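Long-range contacts in hypothetical protein PH1313 (Pyrococcus horikoshii, PDB 1VBK), which is of unknown function but, as in related ThiI-type proteins carrying a THUMP domain, probably binds RNA and ATP: residues V4-G9 with I51-N56; I74-E79 with Y164-K169. One frame throughout, in Å; residues are numbered along the deposited sequence.

Contact 1 of 2, residues V4-G9 with I51-N56; sequences VIVRYG and IIVKTN
Tyr8 and Ile51 meet in the tightest packing of this antiparallel strand pair, whose short axes run 158° apart. The two side chains cross at about a right angle, Tyr8 CE2 coming to 3.4 Å from Ile51 CG1, while CD1 of the same isoleucine lies 3.7 Å from CE2. Tyr8 CG sits between its backbone N and carbonyl carbon (chi1 49°), a setting that brings the ring over to the neighbouring strand; its hydroxyl is bonded to Glu23 of helix 19-36. Next to the ring, Val6 and Ile51 form a hydrogen-bonded pair: Val6 N reaches Ile51 O at 2.8 Å, a nearly straight bond. On the side chains of this pair, Val6 CB lies 3.8 Å from Ile51 CB. Leu26 and Met27 of helix 19-36 pack on Ile51 from that face.

Toward the other end the fit relaxes. Val4 and Val53 are again hydrogen-bonded in both directions, but the bond from Val4 N to Val53 O, at 2.9 Å, is bent to 142° at the hydrogen. Beyond it Val4 CG2 merely brushes Thr55 CG2 at 4.1 Å, and the chain runs out to solvent-exposed Asn56. On the opposite face Ile5 and Ile52 run alongside each other, Ile5 CG1 and Ile52 CD1 4.1 Å apart.

This is the pairing of strands 3-8 and 50-54 in the ThiI ferredoxin-like domain. The side-chain contacts are entirely apolar, which suggests that the strands are held by main-chain bonds and apolar burial, the polar groups of Tyr8 and Thr55 being answered by residues elsewhere.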
# COMPACT_ATOMS: atom_id res chain seq x y z
N VAL A 4 33.89 4.20 -2.42
CA VAL A 4 33.33 2.87 -2.61
C VAL A 4 32.41 3.00 -3.81
O VAL A 4 31.54 3.87 -3.84
CB VAL A 4 32.50 2.39 -1.40
CG1 VAL A 4 31.83 1.06 -1.74
CG2 VAL A 4 33.39 2.21 -0.17
N ILE A 5 32.63 2.16 -4.82
CA ILE A 5 31.79 2.16 -6.01
C ILE A 5 30.68 1.14 -5.77
O ILE A 5 30.95 -0.02 -5.43
CB ILE A 5 32.57 1.70 -7.27
CG1 ILE A 5 33.77 2.63 -7.51
CG2 ILE A 5 31.64 1.71 -8.49
CD1 ILE A 5 34.71 2.12 -8.60
N VAL A 6 29.44 1.58 -5.91
CA VAL A 6 28.30 0.70 -5.72
C VAL A 6 27.62 0.53 -7.07
O VAL A 6 27.19 1.51 -7.68
CB VAL A 6 27.31 1.29 -4.71
CG1 VAL A 6 26.06 0.40 -4.59
CG2 VAL A 6 27.99 1.44 -3.35
N ARG A 7 27.54 -0.72 -7.54
CA ARG A 7 26.92 -1.01 -8.84
C ARG A 7 25.59 -1.70 -8.64
O ARG A 7 25.42 -2.51 -7.74
CB ARG A 7 27.85 -1.89 -9.68
CG ARG A 7 29.28 -1.36 -9.75
CD ARG A 7 30.16 -2.16 -10.71
NE ARG A 7 31.53 -1.68 -10.65
CZ ARG A 7 32.41 -2.03 -9.71
NH1 ARG A 7 32.06 -2.89 -8.76
NH2 ARG A 7 33.63 -1.50 -9.71
N TYR A 8 24.63 -1.37 -9.51
CA TYR A 8 23.29 -1.94 -9.41
C TYR A 8 22.63 -2.06 -10.78
O TYR A 8 23.18 -1.61 -11.79
CB TYR A 8 22.44 -1.06 -8.50
CG TYR A 8 22.52 0.40 -8.86
CD1 TYR A 8 21.68 0.95 -9.84
CD2 TYR A 8 23.46 1.24 -8.26
CE1 TYR A 8 21.79 2.29 -10.21
CE2 TYR A 8 23.58 2.58 -8.62
CZ TYR A 8 22.74 3.09 -9.60
OH TYR A 8 22.86 4.41 -9.98
N GLY A 9 21.45 -2.65 -10.79
CA GLY A 9 20.73 -2.81 -12.04
C GLY A 9 21.27 -4.00 -12.80
O GLY A 9 22.49 -4.19 -12.88
N ILE A 51 26.68 4.52 -7.99
CA ILE A 51 26.55 5.26 -6.74
C ILE A 51 27.97 5.29 -6.18
O ILE A 51 28.68 4.27 -6.17
CB ILE A 51 25.60 4.57 -5.75
CG1 ILE A 51 24.16 4.89 -6.13
CG2 ILE A 51 25.89 5.07 -4.32
CD1 ILE A 51 23.12 4.13 -5.32
N ILE A 52 28.40 6.47 -5.77
CA ILE A 52 29.72 6.64 -5.22
C ILE A 52 29.58 7.09 -3.78
O ILE A 52 28.83 8.03 -3.49
CB ILE A 52 30.53 7.72 -5.99
CG1 ILE A 52 30.74 7.30 -7.45
CG2 ILE A 52 31.88 7.96 -5.30
CD1 ILE A 52 31.61 6.06 -7.64
N VAL A 53 30.29 6.41 -2.88
CA VAL A 53 30.29 6.78 -1.47
C VAL A 53 31.68 7.31 -1.19
O VAL A 53 32.65 6.56 -1.21
CB VAL A 53 30.05 5.55 -0.56
CG1 VAL A 53 30.11 5.98 0.90
CG2 VAL A 53 28.72 4.92 -0.86
N LYS A 54 31.81 8.62 -0.96
CA LYS A 54 33.12 9.18 -0.64
C LYS A 54 33.34 8.95 0.85
O LYS A 54 32.57 9.44 1.68
CB LYS A 54 33.17 10.69 -0.93
CG LYS A 54 33.36 11.05 -2.40
CD LYS A 54 33.43 12.57 -2.55
CE LYS A 54 33.68 12.99 -3.99
NZ LYS A 54 33.57 14.47 -4.14
N THR A 55 34.38 8.20 1.18
CA THR A 55 34.70 7.88 2.58
C THR A 55 36.15 7.45 2.79
O THR A 55 36.75 6.82 1.92
CB THR A 55 33.80 6.75 3.10
OG1 THR A 55 34.25 6.35 4.41
CG2 THR A 55 33.86 5.54 2.16
N ASN A 56 36.69 7.77 3.96
CA ASN A 56 38.06 7.39 4.27
C ASN A 56 38.09 6.02 4.96
O ASN A 56 39.14 5.57 5.40
CB ASN A 56 38.74 8.45 5.15
CG ASN A 56 39.04 9.73 4.39
OD1 ASN A 56 39.54 9.68 3.26
ND2 ASN A 56 38.75 10.87 5.00

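Contact 2 of 2, residues I74-E79 with Y164-K169; sequences ISPAME and YTEKIK
Segment 74-79, on strand 71-81, and segment 164-169 run roughly antiparallel, 160° apart end to end, and make a two-way hydrogen-bonded pair at Ile74 and Ile168, with Ile74 N to Ile168 O and Ile168 N to Ile74 O both at 2.8 Å. Past this pair residues 165-167 arch away from the strand, and side chains and a water take over. Ser75 OG donates to Glu166 O at 2.8 Å, in the carbonyl plane and on a lone pair; the hydroxyl lies beside its own backbone N (chi1 -71°), where Arg7 also bonds to it. Ser75 CB makes a CH-pi contact over one face of the Tyr164 ring, 4.1 Å from the centroid and close to the ring normal. Strand 71-81 works as a shared element of the sheet: on one flank it pairs with strand 3-8 of the ferredoxin-like domain, on the other with strands 160-164 and 168-169. A water spans the gap in the pairing, donating to Pro76 O and accepting from Thr165 N. Closer in, Tyr164 CB rests 3.8 Å from Ala77 CB and 3.3 Å from Pro76 O. With a residue as small as alanine in place of Tyr164, Ser75 CB would probably lose the ring face it lies over, opening a gap beside it. Toward the more exposed side, Pro76 CG lies 3.5 Å from Glu166 OE1, the two side chains meeting at a slant.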
# COMPACT_ATOMS: atom_id res chain seq x y z
N ILE A 74 30.24 -4.28 -5.12
CA ILE A 74 30.86 -3.19 -4.39
C ILE A 74 32.38 -3.18 -4.58
O ILE A 74 33.02 -4.22 -4.47
CB ILE A 74 30.55 -3.35 -2.89
CG1 ILE A 74 29.04 -3.50 -2.70
CG2 ILE A 74 31.08 -2.16 -2.10
CD1 ILE A 74 28.65 -3.97 -1.32
N SER A 75 32.95 -2.00 -4.84
CA SER A 75 34.40 -1.89 -5.02
C SER A 75 35.06 -0.73 -4.29
O SER A 75 34.87 0.43 -4.66
CB SER A 75 34.77 -1.76 -6.50
OG SER A 75 34.57 -2.96 -7.23
N PRO A 76 35.83 -1.02 -3.23
CA PRO A 76 36.52 0.07 -2.52
C PRO A 76 37.47 0.55 -3.62
O PRO A 76 37.98 -0.27 -4.37
CB PRO A 76 37.29 -0.67 -1.42
CG PRO A 76 36.46 -1.89 -1.17
CD PRO A 76 36.06 -2.32 -2.56
N ALA A 77 37.71 1.85 -3.73
CA ALA A 77 38.58 2.32 -4.79
C ALA A 77 39.28 3.64 -4.51
O ALA A 77 38.92 4.35 -3.57
CB ALA A 77 37.77 2.45 -6.09
N MET A 78 40.27 3.95 -5.34
CA MET A 78 41.01 5.20 -5.24
C MET A 78 40.54 6.09 -6.37
O MET A 78 40.53 5.68 -7.53
CB MET A 78 42.52 4.97 -5.39
CG MET A 78 43.18 4.27 -4.22
SD MET A 78 44.96 4.12 -4.48
CE MET A 78 45.57 5.58 -3.61
N GLU A 79 40.13 7.30 -6.03
CA GLU A 79 39.67 8.27 -7.02
C GLU A 79 40.82 9.22 -7.34
O GLU A 79 41.46 9.75 -6.43
CB GLU A 79 38.49 9.08 -6.48
CG GLU A 79 38.05 10.21 -7.41
CD GLU A 79 37.18 11.22 -6.70
OE1 GLU A 79 36.16 10.82 -6.10
OE2 GLU A 79 37.51 12.43 -6.75
N TYR A 164 40.39 0.16 -8.77
CA TYR A 164 40.19 -0.84 -7.73
C TYR A 164 40.78 -2.21 -8.06
O TYR A 164 41.08 -2.52 -9.21
CB TYR A 164 38.69 -1.00 -7.47
CG TYR A 164 37.91 -1.52 -8.67
CD1 TYR A 164 37.36 -0.65 -9.61
CD2 TYR A 164 37.73 -2.89 -8.86
CE1 TYR A 164 36.64 -1.15 -10.72
CE2 TYR A 164 37.03 -3.39 -9.94
CZ TYR A 164 36.49 -2.53 -10.87
OH TYR A 164 35.78 -3.06 -11.93
N THR A 165 40.96 -3.03 -7.02
CA THR A 165 41.45 -4.40 -7.20
C THR A 165 40.45 -5.37 -6.59
O THR A 165 40.53 -6.58 -6.82
CB THR A 165 42.82 -4.63 -6.52
OG1 THR A 165 42.74 -4.25 -5.14
CG2 THR A 165 43.91 -3.84 -7.22
N GLU A 166 39.49 -4.85 -5.83
CA GLU A 166 38.47 -5.68 -5.19
C GLU A 166 37.06 -5.41 -5.72
O GLU A 166 36.65 -4.27 -5.92
CB GLU A 166 38.49 -5.46 -3.67
CG GLU A 166 37.46 -6.29 -2.90
CD GLU A 166 37.67 -6.26 -1.39
OE1 GLU A 166 37.58 -5.17 -0.79
OE2 GLU A 166 37.92 -7.34 -0.80
N LYS A 167 36.32 -6.49 -5.96
CA LYS A 167 34.96 -6.41 -6.47
C LYS A 167 34.14 -7.42 -5.67
O LYS A 167 34.15 -8.62 -5.98
CB LYS A 167 34.94 -6.77 -7.95
CG LYS A 167 33.62 -6.57 -8.65
CD LYS A 167 33.82 -6.76 -10.15
CE LYS A 167 32.55 -6.53 -10.93
NZ LYS A 167 32.80 -6.73 -12.39
N ILE A 168 33.47 -6.93 -4.64
CA ILE A 168 32.66 -7.76 -3.75
C ILE A 168 31.25 -7.96 -4.27
O ILE A 168 30.55 -7.00 -4.58
CB ILE A 168 32.57 -7.14 -2.34
CG1 ILE A 168 33.97 -6.79 -1.82
CG2 ILE A 168 31.88 -8.11 -1.38
CD1 ILE A 168 33.96 -6.04 -0.50
N LYS A 169 30.83 -9.22 -4.35
CA LYS A 169 29.50 -9.55 -4.84
C LYS A 169 28.43 -9.18 -3.80
O LYS A 169 28.52 -9.55 -2.63
CB LYS A 169 29.44 -11.05 -5.15
CG LYS A 169 28.13 -11.53 -5.78
CD LYS A 169 28.21 -13.02 -6.11
CE LYS A 169 26.91 -13.53 -6.72
NZ LYS A 169 26.99 -14.99 -7.04
O HOH W 1 39.93 -2.24 -4.39

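Contacts 1 and 2 lie side by side in one sheet, their centres about 9 Å apart, because strand 3-8 of the first is the neighbour of strand 71-81 of the second. The seam is made by two probable hydrogen bonds, Ile5 N with Ser75 O at 2.8 Å and Arg7 NH1 with Ser75 OG at 2.9 Å, and by Val4 CG1 packing 3.3 Å from Ile74 CG2. Arg7, which takes no part in contact 1 itself, also packs NH2 against Tyr164 CE1, and its NE forms a salt bridge with Glu155. Along the chain contact 1 closes before contact 2 opens; strand 71-81 pairs on both flanks, consistent with one continuous sheet running from the ferredoxin-like region into the THUMP region.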